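Local coordinates for beta-1,4-galactanase (Thielavia heterothallica, PDB 1HJS), which hydrolyses beta-1,4-galactosidic linkages in type I arabinogalactans as a family 53 glycoside hydrolase of clan GH-A, at residues A[68-73]-A[123-128]; A[100-105]-A[142-147]; A[135-140]-A[185-190]; A[221-226]-A[274-279]. All coordinates share one frame; numbering follows the deposited sequence.

Contact 1. Residues A[68-73]-A[123-128]; sequences RAKAAG and AGIQPT
A Schellman motif ending helix 102-122 of the TIM barrel presents its C-prime residue, Gly124, to Lys70 on the last turn of the neighbouring helix 59-71. Lys70 NZ gives a hydrogen bond of 2.8 Å to Gly124 O; the C=O...N angle is 130° and the donor lies slightly off the carbonyl plane. The lysine reaches this far because its chain is stretched throughout, with CG anti to the backbone N (chi1 178°) and the later torsions extended as well. Two waters complete the grip on the ammonium group. One accepts from Lys70 NZ at 2.8 Å and donates to Gln126 OE1, while the other accepts from NZ and donates to Ala123 O. A long, charged donor suits the place: the Schellman turn brings the Gly124 carbonyl just past the helix, and the ammonium group can give to it and to both waters. The positive charge is probably helped by the negative end of the helix dipole.

The aliphatic part of the same lysine is used as well: Lys70 CD passes 4.1 Å from Ile125 CD1, the two side chains crossing at a slant. Gly124 fits its place for two reasons. Its positive phi is easily reached without a side chain, and a beta carbon here would come close to the lysine nitrogen. Gly73 closes helix 59-71 with a Schellman motif of its own. Inward of the lysine, Ile125 packs on Ala66, and Ala69 packs on Val44 of strand 43-48, while Thr128 pairs through its backbone with Val76 and Lys174, joining the loop to the barrel sheet.

Contact 2. Residues A[100-105]-A[142-147]; sequences SDIDNL and WPTGRT
Thr144 is the residue of the 142-147 turn that reaches across to the start of helix 102-122, and each atom of its side chain has a partner there. CB sits 3.5 Å from Leu105 CD2, the leucine and threonine meeting tip to tip. From CB the branches part. OG1 lies anti to the carbonyl carbon (chi1 -47°) and donates a short hydrogen bond, 2.6 Å, to Ser100 O, in the carbonyl plane and on a lone pair, at a C=O...O angle of 136°. The methyl CG2 packs against Leu105 CD2 at 3.6 Å; CG2 also meets Ile102 CD1 at 4.1 Å.

Just beyond Ser100, Asp101 is the N-cap: its OD2 accepts from Asn104 N at 3.0 Å, and its OD1 from Asn104 ND2. Asn104 also lies beside the glycan carried by this protein. Pro143, after a cis peptide bond, opens the type I turn that holds Thr144. With an alanine here, both the hydroxyl and the methyl are gone, which would probably leave Ser100 O without this donor and open a gap beside Leu105 and Ile102.

Threonine suits the place because a hydroxyl and a methyl share one carbon: the hydroxyl satisfies a backbone carbonyl just before the N-cap, and this one directional bond, lying in the carbonyl plane, fixes the rotation of the side chain and so holds CG2 against Leu105 and Ile102.

Contact 3. Residues A[135-140]-A[185-190]; sequences EIRAGL and WGTQNW
The apolar part of the contact is made by Arg137 and Thr187. The methyl CG2 of Thr187 lies 3.6 Å from Arg137 CG and equally near its CD, so the threonine packs on the aliphatic stem of the arginine. Chi1 of Arg137 (-174°) sends the stem out toward helix 185-196, and a bend at chi3 (85°) then turns the guanidinium aside, where NH1 forms a salt bridge with Asp180. Thr187 OG1 bonds instead to Asp184, which leaves its methyl turned to the arginine. An arginine suits this position because its long stem can be packed while its charge is met elsewhere.

In this TIM barrel the 135-140 segment follows strand 129-132 and begins with Glu135, assigned as the proton donor; helix 185-196 follows strand 174-179. The contact therefore joins two successive beta-alpha units at the C-terminal end of the barrel strands, where TIM-barrel enzymes carry their active sites.

The second kind is ring to backbone. Trp190 turns its six-membered ring toward the loop and CZ3 comes 3.8 Å from Arg137 O, which lies at the ring edge, near its plane. Trp150 meets the same tryptophan edge-to-face.

Contact 4. Residues A[221-226]-A[274-279]; sequences ATLSAL and TTFITN
Apolar contacts carry this meeting, and Leu223 makes them with both of its methyls. CD2 approaches Phe276 CE1 at 4.3 Å, lying obliquely to the ring, while CD1 comes 4.4 Å from Asn279 CB one turn further along the same helix. The phenylalanine reaches the leucine with CG anti to its backbone N (chi1 180°). A branched leucine suits the place, since one side chain can touch two residues of the facing helix, and its contacts continue onto Val280 and Ile283. Phe276 also stacks on Trp248.

The two helices, 223-237 and 270-285, follow strands 208-212 and 240-245 of the TIM barrel and lie side by side in its outer layer; Leu223 is in the first turn of one of them.

Hydrogen bonds secure each helix separately. Thr222 is the N-cap of helix 223-237, its OG1 accepting from Ala225 N at 3.0 Å with an N-H...O angle of 151°; Asp262, from outside the two segments, accepts from the N-H groups of Leu223 and Ser224. In the other helix Thr278 OG1 donates to Thr274 O at 2.6 Å; that carbonyl also accepts from Thr278 N, the two donors reaching it from opposite faces of its plane.

In the fold
From the N terminus, contact 1 closes the first loop, tying the end of helix 59-71 to the turn before strand 129-132. Contact 2 opens inside that loop, at the start of helix 102-122, and closes beyond it at 142-147, so the two cross. Contact 3, across the chain's centre from contact 1, opens at 135-140, before contact 2 has closed, and crosses it in turn; the pair is joined directly by the antiparallel strands 139-140 and 145-146, with Gly145 O and Leu140 N 2.9 Å apart, a probable hydrogen bond. Contact 4 follows in series and closes the loop that includes strand 240-245, joining the helices that follow barrel strands 208-212 and 240-245.

Contact 1. Residues A[68-73]-A[123-128]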
loop_
_atom_site.group_PDB
_atom_site.type_symbol
_atom_site.label_atom_id
_atom_site.label_comp_id
_atom_site.label_asym_id
_atom_site.label_seq_id
_atom_site.Cartn_x
_atom_site.Cartn_y
_atom_site.Cartn_z
ATOM N N ARG A 68 15.799 3.717 9.005
ATOM C CA ARG A 68 15.240 4.439 10.142
ATOM C C ARG A 68 14.091 3.649 10.748
ATOM O O ARG A 68 13.950 3.579 11.971
ATOM C CB ARG A 68 14.754 5.828 9.710
ATOM C CG ARG A 68 15.883 6.833 9.511
ATOM C CD ARG A 68 15.373 8.133 8.893
ATOM N NE ARG A 68 14.293 8.733 9.670
ATOM C CZ ARG A 68 13.673 9.860 9.337
ATOM N NH1 ARG A 68 14.025 10.521 8.235
ATOM N NH2 ARG A 68 12.697 10.329 10.104
ATOM N N ALA A 69 13.272 3.047 9.888
ATOM C CA ALA A 69 12.141 2.254 10.355
ATOM C C ALA A 69 12.670 1.065 11.150
ATOM O O ALA A 69 12.179 0.758 12.241
ATOM C CB ALA A 69 11.302 1.765 9.163
ATOM N N LYS A 70 13.670 0.397 10.582
ATOM C CA LYS A 70 14.295 -0.754 11.222
ATOM C C LYS A 70 14.826 -0.383 12.613
ATOM O O LYS A 70 14.655 -1.140 13.572
ATOM C CB LYS A 70 15.443 -1.268 10.342
ATOM C CG LYS A 70 16.217 -2.447 10.921
ATOM C CD LYS A 70 17.352 -2.851 9.989
ATOM C CE LYS A 70 18.151 -4.017 10.552
ATOM N NZ LYS A 70 19.323 -4.333 9.693
ATOM N N ALA A 71 15.466 0.778 12.719
ATOM C CA ALA A 71 16.018 1.235 13.991
ATOM C C ALA A 71 14.917 1.517 15.015
ATOM O O ALA A 71 15.163 1.530 16.222
ATOM C CB ALA A 71 16.864 2.486 13.774
ATOM N N ALA A 72 13.701 1.745 14.533
ATOM C CA ALA A 72 12.576 2.009 15.425
ATOM C C ALA A 72 11.813 0.717 15.717
ATOM O O ALA A 72 10.781 0.731 16.393
ATOM C CB ALA A 72 11.642 3.043 14.804
ATOM N N GLY A 73 12.327 -0.397 15.200
ATOM C CA GLY A 73 11.693 -1.687 15.425
ATOM C C GLY A 73 10.492 -1.950 14.533
ATOM O O GLY A 73 9.658 -2.805 14.831
ATOM N N ALA A 123 21.812 -3.631 2.283
ATOM C CA ALA A 123 21.667 -2.498 3.188
ATOM C C ALA A 123 21.086 -2.973 4.519
ATOM O O ALA A 123 20.781 -2.163 5.394
ATOM C CB ALA A 123 20.764 -1.442 2.567
ATOM N N GLY A 124 20.934 -4.288 4.661
ATOM C CA GLY A 124 20.397 -4.849 5.888
ATOM C C GLY A 124 18.889 -4.716 6.013
ATOM O O GLY A 124 18.334 -4.809 7.113
ATOM N N ILE A 125 18.221 -4.501 4.885
ATOM C CA ILE A 125 16.770 -4.353 4.885
ATOM C C ILE A 125 16.072 -5.566 4.274
ATOM O O ILE A 125 16.213 -5.836 3.084
ATOM C CB ILE A 125 16.334 -3.094 4.090
ATOM C CG1 ILE A 125 17.004 -1.843 4.671
ATOM C CG2 ILE A 125 14.815 -2.956 4.116
ATOM C CD1 ILE A 125 16.672 -1.580 6.127
ATOM N N GLN A 126 15.338 -6.303 5.102
ATOM C CA GLN A 126 14.583 -7.456 4.632
ATOM C C GLN A 126 13.108 -7.135 4.831
ATOM O O GLN A 126 12.543 -7.393 5.893
ATOM C CB GLN A 126 14.935 -8.722 5.422
ATOM C CG GLN A 126 16.347 -9.251 5.207
ATOM C CD GLN A 126 17.378 -8.530 6.058
ATOM O OE1 GLN A 126 17.125 -8.214 7.222
ATOM N NE2 GLN A 126 18.554 -8.286 5.487
ATOM N N PRO A 127 12.464 -6.546 3.813
ATOM C CA PRO A 127 11.044 -6.226 3.978
ATOM C C PRO A 127 10.204 -7.448 4.319
ATOM O O PRO A 127 10.496 -8.560 3.879
ATOM C CB PRO A 127 10.662 -5.593 2.631
ATOM C CG PRO A 127 11.682 -6.119 1.675
ATOM C CD PRO A 127 12.956 -6.159 2.480
ATOM N N THR A 128 9.169 -7.246 5.126
ATOM C CA THR A 128 8.295 -8.350 5.495
ATOM C C THR A 128 7.292 -8.577 4.370
ATOM O O THR A 128 6.770 -9.675 4.203
ATOM C CB THR A 128 7.539 -8.048 6.805
ATOM O OG1 THR A 128 6.954 -6.743 6.730
ATOM C CG2 THR A 128 8.492 -8.099 7.988
HETATM O O HOH W 1 18.568 -6.989 9.232
HETATM O O HOH W 2 20.651 -2.161 8.156
#

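Contact 2. Residues A[100-105]-A[142-147]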
loop_
_atom_site.group_PDB
_atom_site.type_symbol
_atom_site.label_atom_id
_atom_site.label_comp_id
_atom_site.label_asym_id
_atom_site.label_seq_id
_atom_site.Cartn_x
_atom_site.Cartn_y
_atom_site.Cartn_z
ATOM N N SER A 100 9.607 -2.095 -24.638
ATOM C CA SER A 100 8.173 -2.364 -24.737
ATOM C C SER A 100 7.794 -3.801 -25.077
ATOM O O SER A 100 6.730 -4.267 -24.677
ATOM C CB SER A 100 7.533 -1.440 -25.779
ATOM O OG SER A 100 7.570 -0.089 -25.360
ATOM N N ASP A 101 8.642 -4.505 -25.824
ATOM C CA ASP A 101 8.307 -5.874 -26.197
ATOM C C ASP A 101 8.290 -6.765 -24.960
ATOM O O ASP A 101 9.167 -6.668 -24.103
ATOM C CB ASP A 101 9.293 -6.413 -27.236
ATOM C CG ASP A 101 10.683 -6.608 -26.678
ATOM O OD1 ASP A 101 11.383 -5.602 -26.449
ATOM O OD2 ASP A 101 11.070 -7.774 -26.463
ATOM N N ILE A 102 7.292 -7.638 -24.879
ATOM C CA ILE A 102 7.128 -8.525 -23.729
ATOM C C ILE A 102 8.365 -9.332 -23.322
ATOM O O ILE A 102 8.689 -9.409 -22.139
ATOM C CB ILE A 102 5.930 -9.482 -23.942
ATOM C CG1 ILE A 102 5.699 -10.317 -22.684
ATOM C CG2 ILE A 102 6.166 -10.370 -25.161
ATOM C CD1 ILE A 102 5.346 -9.491 -21.449
ATOM N N ASP A 103 9.061 -9.925 -24.286
ATOM C CA ASP A 103 10.251 -10.713 -23.968
ATOM C C ASP A 103 11.294 -9.910 -23.192
ATOM O O ASP A 103 11.697 -10.298 -22.094
ATOM C CB ASP A 103 10.879 -11.270 -25.251
ATOM C CG ASP A 103 10.145 -12.488 -25.782
ATOM O OD1 ASP A 103 8.953 -12.667 -25.451
ATOM O OD2 ASP A 103 10.758 -13.268 -26.541
ATOM N N ASN A 104 11.727 -8.786 -23.753
ATOM C CA ASN A 104 12.728 -7.960 -23.097
ATOM C C ASN A 104 12.214 -7.246 -21.855
ATOM O O ASN A 104 12.960 -7.045 -20.895
ATOM C CB ASN A 104 13.300 -6.939 -24.082
ATOM C CG ASN A 104 14.225 -7.575 -25.101
ATOM O OD1 ASN A 104 15.162 -8.282 -24.741
ATOM N ND2 ASN A 104 13.967 -7.326 -26.380
ATOM N N LEU A 105 10.944 -6.855 -21.871
ATOM C CA LEU A 105 10.362 -6.173 -20.720
ATOM C C LEU A 105 10.310 -7.116 -19.521
ATOM O O LEU A 105 10.611 -6.718 -18.398
ATOM C CB LEU A 105 8.949 -5.679 -21.041
ATOM C CG LEU A 105 8.206 -5.010 -19.877
ATOM C CD1 LEU A 105 8.988 -3.793 -19.384
ATOM C CD2 LEU A 105 6.819 -4.600 -20.338
ATOM N N TRP A 142 2.247 -0.334 -19.000
ATOM C CA TRP A 142 1.453 -0.132 -20.205
ATOM C C TRP A 142 2.295 0.254 -21.412
ATOM O O TRP A 142 3.327 0.910 -21.275
ATOM C CB TRP A 142 0.412 0.963 -19.968
ATOM C CG TRP A 142 -0.626 0.624 -18.960
ATOM C CD1 TRP A 142 -0.808 -0.571 -18.329
ATOM C CD2 TRP A 142 -1.669 1.487 -18.497
ATOM N NE1 TRP A 142 -1.907 -0.508 -17.499
ATOM C CE2 TRP A 142 -2.453 0.746 -17.587
ATOM C CE3 TRP A 142 -2.021 2.817 -18.768
ATOM C CZ2 TRP A 142 -3.570 1.290 -16.944
ATOM C CZ3 TRP A 142 -3.136 3.358 -18.126
ATOM C CH2 TRP A 142 -3.893 2.593 -17.227
ATOM N N PRO A 143 1.845 -0.126 -22.620
ATOM C CA PRO A 143 0.615 -0.884 -22.883
ATOM C C PRO A 143 0.864 -2.384 -22.859
ATOM O O PRO A 143 -0.068 -3.179 -22.988
ATOM C CB PRO A 143 0.197 -0.430 -24.290
ATOM C CG PRO A 143 1.305 0.505 -24.773
ATOM C CD PRO A 143 2.486 0.279 -23.879
ATOM N N THR A 144 2.128 -2.762 -22.710
ATOM C CA THR A 144 2.504 -4.168 -22.705
ATOM C C THR A 144 1.724 -5.000 -21.689
ATOM O O THR A 144 1.246 -6.089 -22.011
ATOM C CB THR A 144 4.011 -4.326 -22.444
ATOM O OG1 THR A 144 4.736 -3.416 -23.286
ATOM C CG2 THR A 144 4.456 -5.758 -22.760
ATOM N N GLY A 145 1.593 -4.488 -20.469
ATOM C CA GLY A 145 0.869 -5.209 -19.435
ATOM C C GLY A 145 -0.512 -4.639 -19.157
ATOM O O GLY A 145 -1.053 -4.807 -18.065
ATOM N N ARG A 146 -1.081 -3.963 -20.151
ATOM C CA ARG A 146 -2.412 -3.366 -20.027
ATOM C C ARG A 146 -3.503 -4.421 -20.182
ATOM O O ARG A 146 -3.417 -5.277 -21.061
ATOM C CB ARG A 146 -2.596 -2.300 -21.113
ATOM C CG ARG A 146 -3.984 -1.643 -21.152
ATOM C CD ARG A 146 -4.192 -0.721 -19.958
ATOM N NE ARG A 146 -5.296 0.225 -20.151
ATOM C CZ ARG A 146 -6.581 -0.049 -19.945
ATOM N NH1 ARG A 146 -6.960 -1.254 -19.531
ATOM N NH2 ARG A 146 -7.494 0.892 -20.148
ATOM N N THR A 147 -4.526 -4.374 -19.329
ATOM C CA THR A 147 -5.627 -5.322 -19.457
ATOM C C THR A 147 -6.300 -4.951 -20.783
ATOM O O THR A 147 -6.377 -3.765 -21.113
ATOM C CB THR A 147 -6.637 -5.192 -18.288
ATOM O OG1 THR A 147 -6.969 -3.814 -18.084
ATOM C CG2 THR A 147 -6.048 -5.754 -17.007
#

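Contact 3. Residues A[135-140]-A[185-190]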
loop_
_atom_site.group_PDB
_atom_site.type_symbol
_atom_site.label_atom_id
_atom_site.label_comp_id
_atom_site.label_asym_id
_atom_site.label_seq_id
_atom_site.Cartn_x
_atom_site.Cartn_y
_atom_site.Cartn_z
ATOM N N GLU A 135 -1.840 -1.189 -7.226
ATOM C CA GLU A 135 -3.177 -1.126 -7.826
ATOM C C GLU A 135 -3.137 -1.491 -9.307
ATOM O O GLU A 135 -3.547 -0.704 -10.160
ATOM C CB GLU A 135 -3.779 0.273 -7.650
ATOM C CG GLU A 135 -3.894 0.710 -6.191
ATOM C CD GLU A 135 -4.743 1.955 -6.012
ATOM O OE1 GLU A 135 -4.858 2.737 -6.976
ATOM O OE2 GLU A 135 -5.285 2.161 -4.905
ATOM N N ILE A 136 -2.663 -2.697 -9.604
ATOM C CA ILE A 136 -2.544 -3.140 -10.989
ATOM C C ILE A 136 -3.822 -3.756 -11.551
ATOM O O ILE A 136 -3.776 -4.704 -12.340
ATOM C CB ILE A 136 -1.371 -4.136 -11.144
ATOM C CG1 ILE A 136 -1.548 -5.327 -10.195
ATOM C CG2 ILE A 136 -0.055 -3.425 -10.853
ATOM C CD1 ILE A 136 -0.485 -6.413 -10.380
ATOM N N ARG A 137 -4.960 -3.191 -11.154
ATOM C CA ARG A 137 -6.275 -3.659 -11.594
ATOM C C ARG A 137 -6.471 -3.526 -13.107
ATOM O O ARG A 137 -7.275 -4.247 -13.707
ATOM C CB ARG A 137 -7.359 -2.868 -10.871
ATOM C CG ARG A 137 -8.767 -3.352 -11.126
ATOM C CD ARG A 137 -9.723 -2.185 -10.947
ATOM N NE ARG A 137 -9.841 -1.403 -12.166
ATOM C CZ ARG A 137 -10.226 -0.132 -12.214
ATOM N NH1 ARG A 137 -10.525 0.529 -11.103
ATOM N NH2 ARG A 137 -10.344 0.469 -13.388
ATOM N N ALA A 138 -5.761 -2.585 -13.718
ATOM C CA ALA A 138 -5.846 -2.398 -15.163
ATOM C C ALA A 138 -4.501 -2.807 -15.766
ATOM O O ALA A 138 -4.140 -2.395 -16.868
ATOM C CB ALA A 138 -6.166 -0.941 -15.494
ATOM N N GLY A 139 -3.762 -3.624 -15.020
ATOM C CA GLY A 139 -2.468 -4.092 -15.478
ATOM C C GLY A 139 -1.322 -3.222 -14.999
ATOM O O GLY A 139 -1.475 -2.414 -14.071
ATOM N N LEU A 140 -0.169 -3.387 -15.636
ATOM C CA LEU A 140 1.022 -2.622 -15.288
ATOM C C LEU A 140 1.887 -2.468 -16.528
ATOM O O LEU A 140 1.617 -3.095 -17.554
ATOM C CB LEU A 140 1.828 -3.354 -14.211
ATOM C CG LEU A 140 2.543 -4.637 -14.663
ATOM C CD1 LEU A 140 3.572 -5.042 -13.612
ATOM C CD2 LEU A 140 1.530 -5.754 -14.888
ATOM N N TRP A 185 -15.994 -7.107 -5.393
ATOM C CA TRP A 185 -15.722 -8.525 -5.618
ATOM C C TRP A 185 -15.689 -8.879 -7.103
ATOM O O TRP A 185 -14.796 -9.599 -7.559
ATOM C CB TRP A 185 -16.773 -9.390 -4.905
ATOM C CG TRP A 185 -16.793 -10.830 -5.360
ATOM C CD1 TRP A 185 -17.854 -11.502 -5.904
ATOM C CD2 TRP A 185 -15.704 -11.764 -5.325
ATOM N NE1 TRP A 185 -17.491 -12.795 -6.212
ATOM C CE2 TRP A 185 -16.177 -12.982 -5.866
ATOM C CE3 TRP A 185 -14.373 -11.693 -4.889
ATOM C CZ2 TRP A 185 -15.368 -14.117 -5.981
ATOM C CZ3 TRP A 185 -13.567 -12.823 -5.003
ATOM C CH2 TRP A 185 -14.069 -14.019 -5.545
ATOM N N GLY A 186 -16.663 -8.375 -7.856
ATOM C CA GLY A 186 -16.711 -8.669 -9.280
ATOM C C GLY A 186 -15.393 -8.403 -9.984
ATOM O O GLY A 186 -14.924 -9.217 -10.784
ATOM N N THR A 187 -14.780 -7.266 -9.681
ATOM C CA THR A 187 -13.515 -6.910 -10.307
ATOM C C THR A 187 -12.348 -7.739 -9.775
ATOM O O THR A 187 -11.495 -8.179 -10.550
ATOM C CB THR A 187 -13.227 -5.407 -10.131
ATOM O OG1 THR A 187 -14.243 -4.657 -10.813
ATOM C CG2 THR A 187 -11.862 -5.046 -10.713
ATOM N N GLN A 188 -12.306 -7.957 -8.463
ATOM C CA GLN A 188 -11.235 -8.765 -7.879
ATOM C C GLN A 188 -11.266 -10.147 -8.542
ATOM O O GLN A 188 -10.241 -10.665 -8.983
ATOM C CB GLN A 188 -11.438 -8.941 -6.367
ATOM C CG GLN A 188 -11.405 -7.657 -5.527
ATOM C CD GLN A 188 -10.039 -6.988 -5.496
ATOM O OE1 GLN A 188 -9.009 -7.652 -5.373
ATOM N NE2 GLN A 188 -10.027 -5.665 -5.587
ATOM N N ASN A 189 -12.461 -10.728 -8.613
ATOM C CA ASN A 189 -12.638 -12.050 -9.197
ATOM C C ASN A 189 -12.275 -12.074 -10.675
ATOM O O ASN A 189 -11.585 -12.981 -11.142
ATOM C CB ASN A 189 -14.082 -12.513 -9.000
ATOM C CG ASN A 189 -14.297 -13.943 -9.452
ATOM O OD1 ASN A 189 -13.497 -14.830 -9.146
ATOM N ND2 ASN A 189 -15.385 -14.178 -10.173
ATOM N N TRP A 190 -12.741 -11.070 -11.407
ATOM C CA TRP A 190 -12.458 -10.958 -12.833
ATOM C C TRP A 190 -10.946 -10.924 -13.087
ATOM O O TRP A 190 -10.429 -11.625 -13.961
ATOM C CB TRP A 190 -13.112 -9.680 -13.365
ATOM C CG TRP A 190 -12.678 -9.242 -14.733
ATOM C CD1 TRP A 190 -13.053 -9.779 -15.934
ATOM C CD2 TRP A 190 -11.813 -8.139 -15.037
ATOM N NE1 TRP A 190 -12.476 -9.073 -16.967
ATOM C CE2 TRP A 190 -11.711 -8.063 -16.445
ATOM C CE3 TRP A 190 -11.114 -7.209 -14.255
ATOM C CZ2 TRP A 190 -10.938 -7.091 -17.088
ATOM C CZ3 TRP A 190 -10.341 -6.240 -14.895
ATOM C CH2 TRP A 190 -10.262 -6.192 -16.303
#

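Contact 4. Residues A[221-226]-A[274-279]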
loop_
_atom_site.group_PDB
_atom_site.type_symbol
_atom_site.label_atom_id
_atom_site.label_comp_id
_atom_site.label_asym_id
_atom_site.label_seq_id
_atom_site.Cartn_x
_atom_site.Cartn_y
_atom_site.Cartn_z
ATOM N N ALA A 221 -18.548 1.623 -1.690
ATOM C CA ALA A 221 -17.506 1.121 -0.793
ATOM C C ALA A 221 -17.992 0.930 0.640
ATOM O O ALA A 221 -17.414 1.478 1.583
ATOM C CB ALA A 221 -16.302 2.069 -0.813
ATOM N N THR A 222 -19.056 0.150 0.806
ATOM C CA THR A 222 -19.595 -0.109 2.130
ATOM C C THR A 222 -18.727 -1.123 2.864
ATOM O O THR A 222 -17.984 -1.882 2.246
ATOM C CB THR A 222 -21.020 -0.684 2.061
ATOM O OG1 THR A 222 -21.012 -1.879 1.267
ATOM C CG2 THR A 222 -21.977 0.326 1.445
ATOM N N LEU A 223 -18.822 -1.124 4.187
ATOM C CA LEU A 223 -18.070 -2.076 4.986
ATOM C C LEU A 223 -18.632 -3.462 4.688
ATOM O O LEU A 223 -17.910 -4.460 4.714
ATOM C CB LEU A 223 -18.221 -1.747 6.471
ATOM C CG LEU A 223 -17.619 -0.397 6.876
ATOM C CD1 LEU A 223 -17.962 -0.098 8.324
ATOM C CD2 LEU A 223 -16.109 -0.432 6.684
ATOM N N SER A 224 -19.929 -3.516 4.396
ATOM C CA SER A 224 -20.577 -4.783 4.082
ATOM C C SER A 224 -19.994 -5.370 2.796
ATOM O O SER A 224 -19.711 -6.564 2.726
ATOM C CB SER A 224 -22.092 -4.591 3.930
ATOM O OG SER A 224 -22.383 -3.698 2.875
ATOM N N ALA A 225 -19.807 -4.527 1.784
ATOM C CA ALA A 225 -19.253 -4.984 0.514
ATOM C C ALA A 225 -17.799 -5.425 0.683
ATOM O O ALA A 225 -17.351 -6.363 0.027
ATOM C CB ALA A 225 -19.345 -3.878 -0.534
ATOM N N LEU A 226 -17.061 -4.739 1.552
ATOM C CA LEU A 226 -15.665 -5.099 1.795
ATOM C C LEU A 226 -15.623 -6.480 2.441
ATOM O O LEU A 226 -14.865 -7.353 2.019
ATOM C CB LEU A 226 -14.998 -4.078 2.724
ATOM C CG LEU A 226 -13.539 -4.386 3.082
ATOM C CD1 LEU A 226 -12.687 -4.374 1.825
ATOM C CD2 LEU A 226 -13.028 -3.359 4.083
ATOM N N THR A 274 -10.726 6.946 14.408
ATOM C CA THR A 274 -10.449 5.756 15.203
ATOM C C THR A 274 -11.548 4.719 15.020
ATOM O O THR A 274 -11.269 3.525 14.958
ATOM C CB THR A 274 -10.299 6.076 16.712
ATOM O OG1 THR A 274 -11.576 6.402 17.264
ATOM C CG2 THR A 274 -9.358 7.248 16.913
ATOM N N THR A 275 -12.794 5.174 14.923
ATOM C CA THR A 275 -13.910 4.254 14.743
ATOM C C THR A 275 -13.820 3.557 13.392
ATOM O O THR A 275 -13.938 2.335 13.310
ATOM C CB THR A 275 -15.267 4.983 14.835
ATOM O OG1 THR A 275 -15.430 5.514 16.157
ATOM C CG2 THR A 275 -16.413 4.025 14.525
ATOM N N PHE A 276 -13.609 4.335 12.333
ATOM C CA PHE A 276 -13.509 3.771 10.993
ATOM C C PHE A 276 -12.338 2.799 10.881
ATOM O O PHE A 276 -12.494 1.676 10.405
ATOM C CB PHE A 276 -13.335 4.881 9.952
ATOM C CG PHE A 276 -13.222 4.373 8.537
ATOM C CD1 PHE A 276 -14.348 3.927 7.854
ATOM C CD2 PHE A 276 -11.988 4.334 7.892
ATOM C CE1 PHE A 276 -14.252 3.452 6.544
ATOM C CE2 PHE A 276 -11.877 3.859 6.582
ATOM C CZ PHE A 276 -13.009 3.418 5.907
ATOM N N ILE A 277 -11.159 3.242 11.307
ATOM C CA ILE A 277 -9.968 2.400 11.237
ATOM C C ILE A 277 -10.160 1.106 12.021
ATOM O O ILE A 277 -9.824 0.031 11.536
ATOM C CB ILE A 277 -8.727 3.150 11.776
ATOM C CG1 ILE A 277 -8.427 4.354 10.876
ATOM C CG2 ILE A 277 -7.524 2.209 11.831
ATOM C CD1 ILE A 277 -7.341 5.274 11.397
ATOM N N THR A 278 -10.702 1.212 13.231
ATOM C CA THR A 278 -10.927 0.034 14.064
ATOM C C THR A 278 -11.927 -0.911 13.391
ATOM O O THR A 278 -11.761 -2.134 13.427
ATOM C CB THR A 278 -11.447 0.441 15.462
ATOM O OG1 THR A 278 -10.479 1.289 16.106
ATOM C CG2 THR A 278 -11.680 -0.788 16.326
ATOM N N ASN A 279 -12.958 -0.346 12.772
ATOM C CA ASN A 279 -13.956 -1.163 12.092
ATOM C C ASN A 279 -13.367 -1.878 10.882
ATOM O O ASN A 279 -13.608 -3.068 10.683
ATOM C CB ASN A 279 -15.155 -0.308 11.672
ATOM C CG ASN A 279 -16.040 0.062 12.848
ATOM O OD1 ASN A 279 -15.820 -0.393 13.974
ATOM N ND2 ASN A 279 -17.053 0.883 12.593
#